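Local coordinates for purine nucleoside phosphorylase (Bacillus licheniformis, PDB 6DZD), which probably catalyses the phosphorolysis of adenosine and inosine to ribose 1-phosphate and the free purine base, and probably also deaminates adenosine, at residues 189-194 with 221-226; 87-92 with 155-160; 178-183 with 241-246; 32-37 with 134-139; 81-86 with 125-130. All coordinates share one frame; numbering follows the deposited sequence.

Contact 1: residues 189-194 with 221-226; sequences CCYTVD and YRLELK. With ZN (zinc ion), chain C.
V193 and Y221 form an antiparallel hydrogen-bonded pair. V193 N gives to Y221 O at 2.8 Å, and Y221 N gives back to V193 O at 3.1 Å. L223 N adds a longer bond, 3.3 Å to Y191 O. T192 and R222 sit between as the non-hydrogen-bonded pair.
V193 and Y221 share one face, and L223 packs there too; Y191 adds its ring beside them. Y191 has CG anti to the backbone N (chi1 -170°), which swings the ring over toward the start of helix 225-236. There CE2 meets L225 CD1 at 3.4 Å. V193 CG2 packs against L223 CD2 at 3.9 Å. Helix 195-201 covers V193 and L223.
On the other face T192 CG2 lies over the R222 guanidinium, 3.6 Å from NH2 and offset toward its rim. R222 NH1 is bonded to S188 O, just ahead of the cysteines. An alanine in place of R222 would probably leave S188 O without this donor and take away the flat group that T192 CG2 rests on.
C189 SG and C190 SG hold zinc at 2.3 Å and 2.2 Å. C249 and C252 complete a four-cysteine zinc site, which sits beside this small antiparallel sheet.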
# COMPACT_ATOMS: atom_id res chain seq x y z
N CYS A 189 -15.79 0.75 -9.20
CA CYS A 189 -16.14 0.67 -10.61
C CYS A 189 -15.78 -0.68 -11.21
O CYS A 189 -16.51 -1.18 -12.06
CB CYS A 189 -15.43 1.78 -11.38
SG CYS A 189 -13.73 2.05 -10.86
N CYS A 190 -14.69 -1.30 -10.76
CA CYS A 190 -14.24 -2.54 -11.38
C CYS A 190 -14.19 -3.73 -10.43
O CYS A 190 -13.60 -4.75 -10.79
CB CYS A 190 -12.84 -2.39 -11.99
SG CYS A 190 -12.47 -0.80 -12.72
N TYR A 191 -14.75 -3.63 -9.22
CA TYR A 191 -14.53 -4.66 -8.19
C TYR A 191 -15.85 -5.21 -7.65
O TYR A 191 -16.60 -4.49 -6.98
CB TYR A 191 -13.68 -4.11 -7.06
CG TYR A 191 -13.20 -5.17 -6.09
CD1 TYR A 191 -12.63 -6.35 -6.55
CD2 TYR A 191 -13.32 -4.99 -4.70
CE1 TYR A 191 -12.18 -7.32 -5.67
CE2 TYR A 191 -12.88 -5.97 -3.82
CZ TYR A 191 -12.30 -7.13 -4.31
OH TYR A 191 -11.87 -8.12 -3.45
N THR A 192 -16.14 -6.49 -7.93
CA THR A 192 -17.33 -7.13 -7.39
C THR A 192 -16.95 -8.37 -6.60
O THR A 192 -16.00 -9.07 -6.94
CB THR A 192 -18.36 -7.50 -8.48
OG1 THR A 192 -17.80 -8.47 -9.38
CG2 THR A 192 -18.81 -6.25 -9.27
N VAL A 193 -17.68 -8.63 -5.51
CA VAL A 193 -17.33 -9.67 -4.55
C VAL A 193 -18.57 -10.50 -4.24
O VAL A 193 -19.71 -10.09 -4.50
CB VAL A 193 -16.71 -9.10 -3.26
CG1 VAL A 193 -15.39 -8.41 -3.59
CG2 VAL A 193 -17.67 -8.13 -2.58
N ASP A 194 -18.35 -11.68 -3.66
CA ASP A 194 -19.43 -12.56 -3.25
C ASP A 194 -19.85 -12.29 -1.80
O ASP A 194 -19.38 -11.34 -1.16
CB ASP A 194 -19.04 -14.03 -3.48
CG ASP A 194 -17.73 -14.44 -2.77
OD1 ASP A 194 -17.32 -13.77 -1.78
OD2 ASP A 194 -17.12 -15.45 -3.21
N TYR A 221 -21.90 -8.09 -5.40
CA TYR A 221 -21.83 -6.82 -4.70
C TYR A 221 -20.68 -6.01 -5.26
O TYR A 221 -19.60 -6.53 -5.51
CB TYR A 221 -21.63 -7.04 -3.20
CG TYR A 221 -22.59 -8.02 -2.55
CD1 TYR A 221 -23.82 -7.60 -2.08
CD2 TYR A 221 -22.26 -9.37 -2.42
CE1 TYR A 221 -24.69 -8.46 -1.50
CE2 TYR A 221 -23.14 -10.25 -1.84
CZ TYR A 221 -24.35 -9.78 -1.38
OH TYR A 221 -25.25 -10.62 -0.79
N ARG A 222 -20.91 -4.71 -5.39
CA ARG A 222 -19.89 -3.74 -5.71
C ARG A 222 -19.31 -3.24 -4.40
O ARG A 222 -20.05 -2.99 -3.45
CB ARG A 222 -20.52 -2.58 -6.48
CG ARG A 222 -19.64 -1.90 -7.46
CD ARG A 222 -20.46 -1.34 -8.62
NE ARG A 222 -20.73 -2.34 -9.66
CZ ARG A 222 -19.82 -2.89 -10.47
NH1 ARG A 222 -18.53 -2.58 -10.38
NH2 ARG A 222 -20.20 -3.76 -11.39
N LEU A 223 -17.99 -3.09 -4.34
CA LEU A 223 -17.31 -2.81 -3.08
C LEU A 223 -16.18 -1.81 -3.30
O LEU A 223 -15.35 -2.00 -4.19
CB LEU A 223 -16.76 -4.11 -2.47
CG LEU A 223 -15.88 -4.01 -1.22
CD1 LEU A 223 -16.62 -3.26 -0.13
CD2 LEU A 223 -15.47 -5.40 -0.77
N GLU A 224 -16.16 -0.74 -2.50
CA GLU A 224 -15.12 0.29 -2.55
C GLU A 224 -14.15 0.09 -1.38
O GLU A 224 -14.39 0.56 -0.26
CB GLU A 224 -15.76 1.67 -2.51
CG GLU A 224 -14.77 2.82 -2.53
CD GLU A 224 -14.22 3.08 -3.92
OE1 GLU A 224 -14.97 2.92 -4.91
OE2 GLU A 224 -13.04 3.45 -4.01
N LEU A 225 -13.03 -0.60 -1.64
CA LEU A 225 -12.14 -0.98 -0.55
C LEU A 225 -11.42 0.21 0.08
O LEU A 225 -11.04 0.16 1.25
CB LEU A 225 -11.12 -1.99 -1.06
CG LEU A 225 -11.68 -3.38 -1.29
CD1 LEU A 225 -10.64 -4.24 -1.94
CD2 LEU A 225 -12.19 -3.97 0.04
N LYS A 226 -11.22 1.29 -0.69
CA LYS A 226 -10.62 2.50 -0.13
C LYS A 226 -11.51 3.12 0.93
O LYS A 226 -11.03 3.70 1.91
CB LYS A 226 -10.36 3.52 -1.24
CG LYS A 226 -9.38 3.13 -2.34
CD LYS A 226 -9.27 4.27 -3.34
CE LYS A 226 -8.64 3.84 -4.63
NZ LYS A 226 -8.86 4.84 -5.71
ZN ZN C . -11.99 1.26 -12.19

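Contact 2: residues 87-92 with 155-160; sequences HEDRIH and TALGIA
I159 packs along D89 and ends at the backbone of E88. Its CB sits 3.9 Å from D89 CB. With CG1 anti to the backbone N (chi1 -170°) and the chain extended beyond it, the side chain runs along the loop. CG1 comes to 3.8 Å from D89 CA. The tip, CD1, ends 3.7 Å from E88 O. On the same residue, the carbonyl I159 O touches I91 CD1 at 3.8 Å.
L157 approaches from the end of helix 152-157 and crosses D89 at about a right angle. Its CB meets D89 CB at 3.8 Å, and CD1 reaches E88 CA at 3.6 Å. G158 ends this helix in a Schellman motif and stands at the N-cap of helix 159-169. The chain turns here, and both L157 and I159 face the loop.
One water joins the two sides. It donates to D89 OD2 at 2.9 Å and to L157 O at 3.0 Å. The I91 side chain also packs on helix 159-169, on M163 and M166.
No direct hydrogen bond crosses between the segments. The loop is therefore held to the helix turn by aliphatic packing, and the carboxylate of D89 reaches the carbonyl of L157 through water.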
# COMPACT_ATOMS: atom_id res chain seq x y z
N HIS A 87 -1.62 -11.31 3.03
CA HIS A 87 -3.01 -10.83 3.07
C HIS A 87 -3.68 -11.11 4.42
O HIS A 87 -4.89 -11.38 4.48
CB HIS A 87 -3.82 -11.44 1.93
CG HIS A 87 -3.44 -10.89 0.59
ND1 HIS A 87 -4.26 -10.05 -0.13
CD2 HIS A 87 -2.30 -11.01 -0.12
CE1 HIS A 87 -3.65 -9.70 -1.25
NE2 HIS A 87 -2.45 -10.26 -1.26
N GLU A 88 -2.90 -11.00 5.50
CA GLU A 88 -3.37 -10.98 6.87
C GLU A 88 -3.03 -9.60 7.45
O GLU A 88 -2.94 -8.61 6.71
CB GLU A 88 -2.73 -12.13 7.63
CG GLU A 88 -2.72 -13.44 6.88
CD GLU A 88 -1.82 -14.50 7.51
OE1 GLU A 88 -2.31 -15.24 8.38
OE2 GLU A 88 -0.64 -14.63 7.10
N ASP A 89 -2.87 -9.53 8.77
CA ASP A 89 -2.86 -8.22 9.41
C ASP A 89 -1.67 -8.06 10.36
O ASP A 89 -1.78 -7.38 11.38
CB ASP A 89 -4.17 -7.97 10.14
CG ASP A 89 -4.41 -8.93 11.29
OD1 ASP A 89 -3.76 -10.01 11.33
OD2 ASP A 89 -5.24 -8.61 12.15
N ARG A 90 -0.54 -8.66 10.03
CA ARG A 90 0.65 -8.52 10.85
C ARG A 90 1.39 -7.22 10.52
O ARG A 90 1.66 -6.92 9.35
CB ARG A 90 1.58 -9.72 10.66
CG ARG A 90 2.74 -9.79 11.63
CD ARG A 90 3.61 -11.02 11.38
N ILE A 91 1.71 -6.45 11.56
CA ILE A 91 2.44 -5.20 11.43
C ILE A 91 3.77 -5.35 12.15
O ILE A 91 3.80 -5.66 13.35
CB ILE A 91 1.67 -4.02 12.02
CG1 ILE A 91 0.29 -3.96 11.40
CG2 ILE A 91 2.45 -2.75 11.79
CD1 ILE A 91 -0.60 -2.88 11.97
N HIS A 92 4.85 -5.06 11.46
CA HIS A 92 6.18 -5.26 12.01
C HIS A 92 6.83 -3.90 12.18
O HIS A 92 6.78 -3.07 11.27
CB HIS A 92 7.00 -6.15 11.07
CG HIS A 92 8.41 -6.37 11.52
ND1 HIS A 92 8.79 -7.48 12.24
CD2 HIS A 92 9.53 -5.65 11.32
CE1 HIS A 92 10.09 -7.42 12.48
NE2 HIS A 92 10.56 -6.32 11.92
N THR A 155 -8.54 -5.79 4.72
CA THR A 155 -9.54 -4.78 5.05
C THR A 155 -10.52 -5.32 6.07
O THR A 155 -10.75 -4.69 7.11
CB THR A 155 -10.22 -4.30 3.77
OG1 THR A 155 -9.22 -3.71 2.92
CG2 THR A 155 -11.30 -3.25 4.09
N ALA A 156 -11.05 -6.52 5.83
CA ALA A 156 -11.93 -7.14 6.81
C ALA A 156 -11.22 -7.35 8.14
O ALA A 156 -11.86 -7.28 9.20
CB ALA A 156 -12.46 -8.46 6.25
N LEU A 157 -9.91 -7.57 8.14
CA LEU A 157 -9.18 -7.73 9.39
C LEU A 157 -8.95 -6.40 10.09
O LEU A 157 -8.65 -6.40 11.30
CB LEU A 157 -7.83 -8.40 9.15
CG LEU A 157 -7.89 -9.91 8.92
CD1 LEU A 157 -6.58 -10.44 8.32
CD2 LEU A 157 -8.27 -10.67 10.18
N GLY A 158 -9.09 -5.29 9.39
CA GLY A 158 -8.83 -3.98 9.97
C GLY A 158 -7.35 -3.71 10.17
O GLY A 158 -6.97 -3.08 11.16
N ILE A 159 -6.50 -4.16 9.24
CA ILE A 159 -5.07 -3.91 9.38
C ILE A 159 -4.78 -2.41 9.45
O ILE A 159 -3.81 -1.99 10.10
CB ILE A 159 -4.30 -4.57 8.23
CG1 ILE A 159 -2.79 -4.52 8.50
CG2 ILE A 159 -4.62 -3.89 6.93
CD1 ILE A 159 -1.93 -5.08 7.36
N ALA A 160 -5.61 -1.57 8.80
CA ALA A 160 -5.38 -0.13 8.87
C ALA A 160 -5.65 0.42 10.26
O ALA A 160 -4.93 1.30 10.74
CB ALA A 160 -6.23 0.59 7.82
O HOH W 1 -5.99 -5.85 12.48

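Contact 3: residues 178-183 with 241-246; sequences IRAVIG and GQIEVS
R179 and Q242 owe their stack to two different chain shapes. The R179 chain bends at chi2 (90°). The Q242 chain runs extended beyond CG (chi2 150°). The two cross obliquely, and the guanidinium lies flat over the amide, with the planes 9° apart. Q242 CD sits over the centre of the guanidinium, 3.7 Å from R179 CZ.
Each group is also tied to the backbone. Q242 NE2 donates to I178 O at 2.9 Å. The acceptor lies in the plane of the amide, but the nitrogen stands above the plane of that carbonyl. NE2 has a second bond, to A176 O, and R179 NH2 bonds to D177 O. These ties hold the stacked groups in place at the start of the strands.
From here the backbones run as a parallel ladder. A180 N donates to Q242 O at 3.1 Å, and E244 N donates to A180 O at 3.2 Å. I182 N then bonds to E244 O at 2.9 Å, and S246 N to I182 O at 2.8 Å.
A180, I182, I243 and V245 share one face. I182 and V245 lie side by side, with CD1 of I182 3.9 Å from CG2 of V245. Helix 225-236 covers this face, with L233 on A180 and I243 and with K226 on I182 and V245. V181 and E244 take the other face.
Strand 243-245 is the outermost strand at this side of its mixed sheet. Helix 225-236 leads into it and packs across the pair, the arrangement of a beta-alpha-beta crossover, with the small antiparallel sheet and helix 195-201 inserted.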
# COMPACT_ATOMS: atom_id res chain seq x y z
N ILE A 178 -1.91 12.09 13.59
CA ILE A 178 -1.56 11.14 12.54
C ILE A 178 -2.15 11.60 11.21
O ILE A 178 -3.32 12.00 11.13
CB ILE A 178 -2.04 9.72 12.90
CG1 ILE A 178 -1.35 9.22 14.18
CG2 ILE A 178 -1.78 8.75 11.76
CD1 ILE A 178 -2.01 7.99 14.78
N ARG A 179 -1.34 11.55 10.16
CA ARG A 179 -1.77 11.77 8.80
C ARG A 179 -1.77 10.44 8.07
O ARG A 179 -0.99 9.54 8.40
CB ARG A 179 -0.86 12.77 8.09
CG ARG A 179 -1.26 14.22 8.32
CD ARG A 179 -0.58 14.83 9.55
NE ARG A 179 -0.92 16.25 9.70
CZ ARG A 179 -1.15 16.86 10.86
NH1 ARG A 179 -1.45 18.16 10.88
NH2 ARG A 179 -1.09 16.18 12.01
N ALA A 180 -2.67 10.31 7.09
CA ALA A 180 -2.82 9.08 6.33
C ALA A 180 -3.11 9.39 4.87
O ALA A 180 -3.79 10.37 4.55
CB ALA A 180 -3.94 8.22 6.91
N VAL A 181 -2.58 8.56 3.98
CA VAL A 181 -2.88 8.64 2.56
C VAL A 181 -3.27 7.25 2.07
O VAL A 181 -2.66 6.25 2.46
CB VAL A 181 -1.68 9.20 1.76
CG1 VAL A 181 -1.80 8.84 0.25
CG2 VAL A 181 -1.54 10.72 1.97
N ILE A 182 -4.33 7.19 1.26
CA ILE A 182 -4.78 5.97 0.58
C ILE A 182 -4.44 6.12 -0.90
O ILE A 182 -4.88 7.07 -1.56
CB ILE A 182 -6.28 5.72 0.80
CG1 ILE A 182 -6.55 5.46 2.29
CG2 ILE A 182 -6.76 4.54 -0.01
CD1 ILE A 182 -8.02 5.29 2.64
N GLY A 183 -3.64 5.18 -1.42
CA GLY A 183 -3.07 5.28 -2.75
C GLY A 183 -3.91 4.62 -3.83
O GLY A 183 -5.06 4.21 -3.60
N GLY A 241 -10.21 15.08 8.06
CA GLY A 241 -9.50 16.11 7.33
C GLY A 241 -8.05 15.76 7.04
O GLY A 241 -7.47 16.26 6.08
N GLN A 242 -7.46 14.89 7.86
CA GLN A 242 -6.07 14.48 7.70
C GLN A 242 -5.93 13.18 6.92
O GLN A 242 -4.89 12.51 7.02
CB GLN A 242 -5.40 14.34 9.07
CG GLN A 242 -4.71 15.60 9.54
CD GLN A 242 -4.70 15.72 11.05
OE1 GLN A 242 -5.04 16.78 11.60
NE2 GLN A 242 -4.30 14.65 11.73
N ILE A 243 -6.95 12.78 6.16
CA ILE A 243 -6.89 11.61 5.29
C ILE A 243 -7.15 12.05 3.85
O ILE A 243 -8.14 12.74 3.56
CB ILE A 243 -7.90 10.52 5.73
CG1 ILE A 243 -7.67 10.16 7.19
CG2 ILE A 243 -7.77 9.27 4.86
CD1 ILE A 243 -8.76 9.29 7.74
N GLU A 244 -6.26 11.65 2.94
CA GLU A 244 -6.43 11.96 1.53
C GLU A 244 -6.47 10.65 0.75
O GLU A 244 -5.55 9.83 0.85
CB GLU A 244 -5.31 12.88 1.02
CG GLU A 244 -5.14 14.20 1.80
CD GLU A 244 -6.10 15.27 1.35
OE1 GLU A 244 -7.17 14.92 0.79
OE2 GLU A 244 -5.78 16.48 1.55
N VAL A 245 -7.53 10.47 -0.04
CA VAL A 245 -7.76 9.26 -0.81
C VAL A 245 -7.52 9.57 -2.29
O VAL A 245 -8.22 10.40 -2.87
CB VAL A 245 -9.18 8.74 -0.59
CG1 VAL A 245 -9.41 7.50 -1.40
CG2 VAL A 245 -9.40 8.50 0.91
N SER A 246 -6.56 8.87 -2.88
CA SER A 246 -6.32 8.97 -4.32
C SER A 246 -7.52 8.42 -5.09
O SER A 246 -8.05 7.36 -4.74
CB SER A 246 -5.05 8.20 -4.68
OG SER A 246 -4.91 8.06 -6.08

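Contact 4: residues 32-37 with 134-139; sequences AGFTTK and PVYFYD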
# COMPACT_ATOMS: atom_id res chain seq x y z
N ALA A 32 7.80 9.62 0.56
CA ALA A 32 6.71 8.67 0.41
C ALA A 32 6.22 8.69 -1.04
O ALA A 32 6.32 9.72 -1.71
CB ALA A 32 5.56 8.98 1.37
N GLY A 33 5.76 7.54 -1.52
CA GLY A 33 5.25 7.50 -2.88
C GLY A 33 4.80 6.10 -3.28
O GLY A 33 4.70 5.20 -2.45
N PHE A 34 4.58 5.95 -4.59
CA PHE A 34 3.98 4.78 -5.22
C PHE A 34 4.52 4.69 -6.65
O PHE A 34 4.55 5.70 -7.35
CB PHE A 34 2.45 4.93 -5.24
CG PHE A 34 1.68 3.66 -5.49
CD1 PHE A 34 1.47 2.74 -4.47
CD2 PHE A 34 1.07 3.43 -6.72
CE1 PHE A 34 0.72 1.59 -4.67
CE2 PHE A 34 0.31 2.28 -6.94
CZ PHE A 34 0.12 1.36 -5.91
N THR A 35 4.97 3.52 -7.07
CA THR A 35 5.51 3.47 -8.42
C THR A 35 4.40 3.23 -9.44
O THR A 35 3.27 2.82 -9.11
CB THR A 35 6.61 2.41 -8.55
OG1 THR A 35 6.10 1.12 -8.20
CG2 THR A 35 7.81 2.75 -7.65
N THR A 36 4.73 3.46 -10.70
CA THR A 36 3.87 3.26 -11.85
C THR A 36 4.36 2.05 -12.64
O THR A 36 5.39 1.46 -12.33
CB THR A 36 3.84 4.49 -12.76
OG1 THR A 36 5.04 4.49 -13.56
CG2 THR A 36 3.77 5.79 -11.98
N LYS A 37 3.59 1.70 -13.66
CA LYS A 37 3.88 0.58 -14.55
C LYS A 37 5.16 0.78 -15.37
O LYS A 37 5.77 -0.19 -15.82
CB LYS A 37 2.68 0.43 -15.50
CG LYS A 37 2.30 -0.92 -16.08
CD LYS A 37 1.20 -0.75 -17.18
N PRO A 134 -3.27 0.49 -0.79
CA PRO A 134 -2.11 0.95 -0.04
C PRO A 134 -2.46 2.07 0.93
O PRO A 134 -3.12 3.05 0.55
CB PRO A 134 -1.18 1.47 -1.15
CG PRO A 134 -2.02 1.56 -2.37
CD PRO A 134 -3.41 1.22 -2.05
N VAL A 135 -2.03 1.96 2.17
CA VAL A 135 -2.26 3.01 3.16
C VAL A 135 -0.92 3.56 3.64
O VAL A 135 0.04 2.81 3.85
CB VAL A 135 -3.11 2.51 4.33
CG1 VAL A 135 -3.58 3.69 5.16
CG2 VAL A 135 -4.32 1.72 3.80
N TYR A 136 -0.85 4.88 3.80
CA TYR A 136 0.33 5.53 4.33
C TYR A 136 -0.00 6.17 5.67
O TYR A 136 -1.13 6.60 5.91
CB TYR A 136 0.87 6.59 3.37
CG TYR A 136 1.23 6.10 1.99
CD1 TYR A 136 0.25 5.78 1.06
CD2 TYR A 136 2.56 5.98 1.59
CE1 TYR A 136 0.57 5.35 -0.23
CE2 TYR A 136 2.89 5.55 0.31
CZ TYR A 136 1.89 5.23 -0.60
OH TYR A 136 2.17 4.81 -1.87
N PHE A 137 0.98 6.23 6.55
CA PHE A 137 0.77 6.75 7.89
C PHE A 137 1.95 7.63 8.24
O PHE A 137 3.10 7.21 8.11
CB PHE A 137 0.66 5.63 8.93
CG PHE A 137 -0.45 4.66 8.68
CD1 PHE A 137 -0.28 3.61 7.77
CD2 PHE A 137 -1.64 4.75 9.37
CE1 PHE A 137 -1.29 2.70 7.55
CE2 PHE A 137 -2.66 3.86 9.18
CZ PHE A 137 -2.49 2.82 8.27
N TYR A 138 1.67 8.82 8.75
CA TYR A 138 2.74 9.73 9.14
C TYR A 138 2.32 10.50 10.38
O TYR A 138 1.27 11.14 10.38
CB TYR A 138 3.08 10.67 7.99
CG TYR A 138 4.12 11.69 8.36
CD1 TYR A 138 5.18 11.37 9.22
CD2 TYR A 138 4.05 12.97 7.84
CE1 TYR A 138 6.13 12.32 9.54
CE2 TYR A 138 5.00 13.92 8.17
CZ TYR A 138 6.02 13.59 9.01
OH TYR A 138 6.95 14.54 9.30
N ASP A 139 3.14 10.41 11.43
CA ASP A 139 2.98 11.24 12.62
C ASP A 139 4.13 12.23 12.70
O ASP A 139 5.25 11.86 13.08
CB ASP A 139 2.94 10.36 13.88
CG ASP A 139 2.66 11.16 15.15
OD1 ASP A 139 2.84 12.39 15.16
OD2 ASP A 139 2.27 10.54 16.16
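A32 meets Y136 first. Its CB is directed at strand 133-139 and lies 4.2 Å from Y136 CD2. The ring is also bordered by W20 and by I17 of strand 14-17.
G33 follows and offers its carbonyl. Y136 OH donates to G33 O at 2.6 Å. The acceptor lies in the plane of the tyrosine ring, at its edge. The hydroxyl does not come in along a lone pair. It stands well above the plane of the G33 carbonyl, with a C=O...OH angle of 110°. Y136 has CG anti to its own carbonyl carbon (chi1 -58°), and the ring spans the distance between the strands.
That distance is the one between two layers. Strand 30-35 belongs to one mixed sheet and strand 133-139 to the other. Their short axes pass 9.2 Å apart and run nearly antiparallel, at 166°. No backbone bond joins them. The two sheets meet here face to face, through side chains.
A phenylalanine in place of Y136 lacks the hydroxyl and is likely to leave G33 O without this bond from the opposite sheet.
F34 comes next, with its CB also directed at the other strand. The hydroxyl of Y136 sits at the edge of the F34 ring, near its plane, and 3.4 Å from F34 CB. The two side chains cross at about a right angle. Farther out, F34 CE1 touches P134 CG at 3.6 Å, and these side chains cross nearly square as well. S272 of strand 270-276 touches both F34 and Y136. P184 packs on F34.

Contact 5: residues 81-86 with 125-130; sequences VFADQT and LALCFA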
# COMPACT_ATOMS: atom_id res chain seq x y z
N VAL A 81 13.40 -2.43 3.16
CA VAL A 81 12.82 -3.58 3.84
C VAL A 81 11.52 -3.97 3.16
O VAL A 81 10.62 -3.13 3.00
CB VAL A 81 12.58 -3.32 5.33
CG1 VAL A 81 11.99 -4.53 5.97
CG2 VAL A 81 13.88 -2.90 6.02
N PHE A 82 11.39 -5.26 2.82
CA PHE A 82 10.25 -5.80 2.09
C PHE A 82 9.56 -6.88 2.92
O PHE A 82 10.12 -7.41 3.88
CB PHE A 82 10.72 -6.37 0.72
CG PHE A 82 11.03 -5.31 -0.30
CD1 PHE A 82 12.12 -4.45 -0.13
CD2 PHE A 82 10.25 -5.16 -1.43
CE1 PHE A 82 12.41 -3.46 -1.07
CE2 PHE A 82 10.54 -4.17 -2.37
CZ PHE A 82 11.62 -3.33 -2.19
N ALA A 83 8.32 -7.20 2.54
CA ALA A 83 7.49 -8.13 3.29
C ALA A 83 7.04 -9.29 2.43
O ALA A 83 6.78 -9.14 1.23
CB ALA A 83 6.25 -7.47 3.88
N ASP A 84 6.98 -10.47 3.05
CA ASP A 84 6.32 -11.64 2.50
C ASP A 84 4.84 -11.44 2.78
O ASP A 84 4.36 -11.75 3.87
CB ASP A 84 6.88 -12.90 3.14
CG ASP A 84 5.94 -14.08 3.04
OD1 ASP A 84 5.65 -14.52 1.90
OD2 ASP A 84 5.49 -14.56 4.10
N GLN A 85 4.10 -10.91 1.82
CA GLN A 85 2.76 -10.43 2.09
C GLN A 85 1.75 -11.57 1.96
O GLN A 85 1.59 -12.14 0.87
CB GLN A 85 2.42 -9.27 1.15
CG GLN A 85 3.22 -7.99 1.44
CD GLN A 85 3.18 -7.01 0.28
OE1 GLN A 85 4.21 -6.52 -0.17
NE2 GLN A 85 1.98 -6.75 -0.22
N THR A 86 1.08 -11.89 3.07
CA THR A 86 0.15 -13.01 3.13
C THR A 86 -1.31 -12.58 3.29
O THR A 86 -2.15 -13.39 3.66
CB THR A 86 0.53 -13.98 4.26
OG1 THR A 86 0.50 -13.29 5.51
CG2 THR A 86 1.91 -14.57 4.03
N LEU A 125 10.61 1.57 3.79
CA LEU A 125 9.68 0.46 3.89
C LEU A 125 8.96 0.29 2.56
O LEU A 125 8.65 1.28 1.88
CB LEU A 125 8.67 0.73 5.02
CG LEU A 125 9.25 1.45 6.24
CD1 LEU A 125 8.19 1.77 7.29
CD2 LEU A 125 10.33 0.63 6.85
N ALA A 126 8.69 -0.96 2.17
CA ALA A 126 8.16 -1.21 0.82
C ALA A 126 7.12 -2.33 0.78
O ALA A 126 7.40 -3.46 1.21
CB ALA A 126 9.32 -1.53 -0.14
N LEU A 127 5.95 -2.03 0.18
CA LEU A 127 4.88 -3.02 -0.04
C LEU A 127 4.44 -3.06 -1.51
O LEU A 127 4.41 -2.04 -2.21
CB LEU A 127 3.66 -2.75 0.88
CG LEU A 127 4.00 -2.94 2.37
CD1 LEU A 127 2.93 -2.35 3.31
CD2 LEU A 127 4.33 -4.40 2.73
N CYS A 128 4.13 -4.26 -1.98
CA CYS A 128 3.81 -4.52 -3.38
C CYS A 128 2.30 -4.51 -3.62
O CYS A 128 1.52 -4.90 -2.75
CB CYS A 128 4.42 -5.83 -3.85
SG CYS A 128 6.21 -5.67 -3.95
N PHE A 129 1.90 -3.97 -4.77
CA PHE A 129 0.51 -3.70 -5.06
C PHE A 129 0.21 -3.90 -6.53
O PHE A 129 1.07 -3.69 -7.38
CB PHE A 129 0.14 -2.28 -4.65
CG PHE A 129 0.13 -2.07 -3.17
CD1 PHE A 129 -1.00 -2.32 -2.44
CD2 PHE A 129 1.27 -1.63 -2.52
CE1 PHE A 129 -1.01 -2.12 -1.08
CE2 PHE A 129 1.26 -1.43 -1.17
CZ PHE A 129 0.13 -1.67 -0.45
N ALA A 130 -1.01 -4.37 -6.81
CA ALA A 130 -1.50 -4.41 -8.17
C ALA A 130 -3.02 -4.48 -8.17
O ALA A 130 -3.58 -5.22 -8.98
CB ALA A 130 -0.90 -5.60 -8.92
O HOH W 2 7.06 -5.82 0.19
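F82 presents one ring face to A126. The methyl CB sits over the centre of the ring, 3.6 Å from the centroid and 13° off the normal. This is a CH-pi contact. The F82 ring also forms a cation-pi contact with R66 and touches M271.
The second flat group is the Q85 amide. It pairs in its own plane with the backbone of C128. C128 N donates to Q85 OE1 at 2.9 Å, in the amide plane and on a lone pair. Q85 NE2 donates to C128 O at 3.2 Å, again on a lone pair, with C128 O almost in the plane of the amide. Two nearly straight bonds to one residue fix the group's rotation.
Here strand 80-82 is an outermost strand of a mixed sheet and runs parallel to strand 124-129. Between the segments A126 N gives V81 O a weak bond at 3.0 Å; V81 also bonds to F124. After F82 the chain draws away, and Q85 reaches back with CG anti to its carbonyl carbon (chi1 -69°).
A water fills in between. It accepts from A83 N at 3.0 Å and lies close to Q85 OE1 and A126 O. A83 CB packs on L127 CD2 at 3.8 Å.

In the fold
Contacts 3, 4 and 5 are buried, contact 1 partly so, and contact 2 lies at the surface. Contacts 3 and 4 share a sheet: strands 179-182 and 133-139 are neighbours joined by backbone bonds, and contact 2 reaches its far edge through strand 91-93. Contact 4 joins that sheet to the other large one, where contact 5 sits. F129 packs on P134 and F34. Contact 1 meets contact 3 where K226 reaches S246 O, and contact 2 where L225 touches T155. Backbone ladders dominate contact 3 and part of contact 1. Contact 4 relies on rings and one hydroxyl, contact 5 on an amide and a ring face, and contact 2 on aliphatic groups and water. Contact 1 alone binds metal.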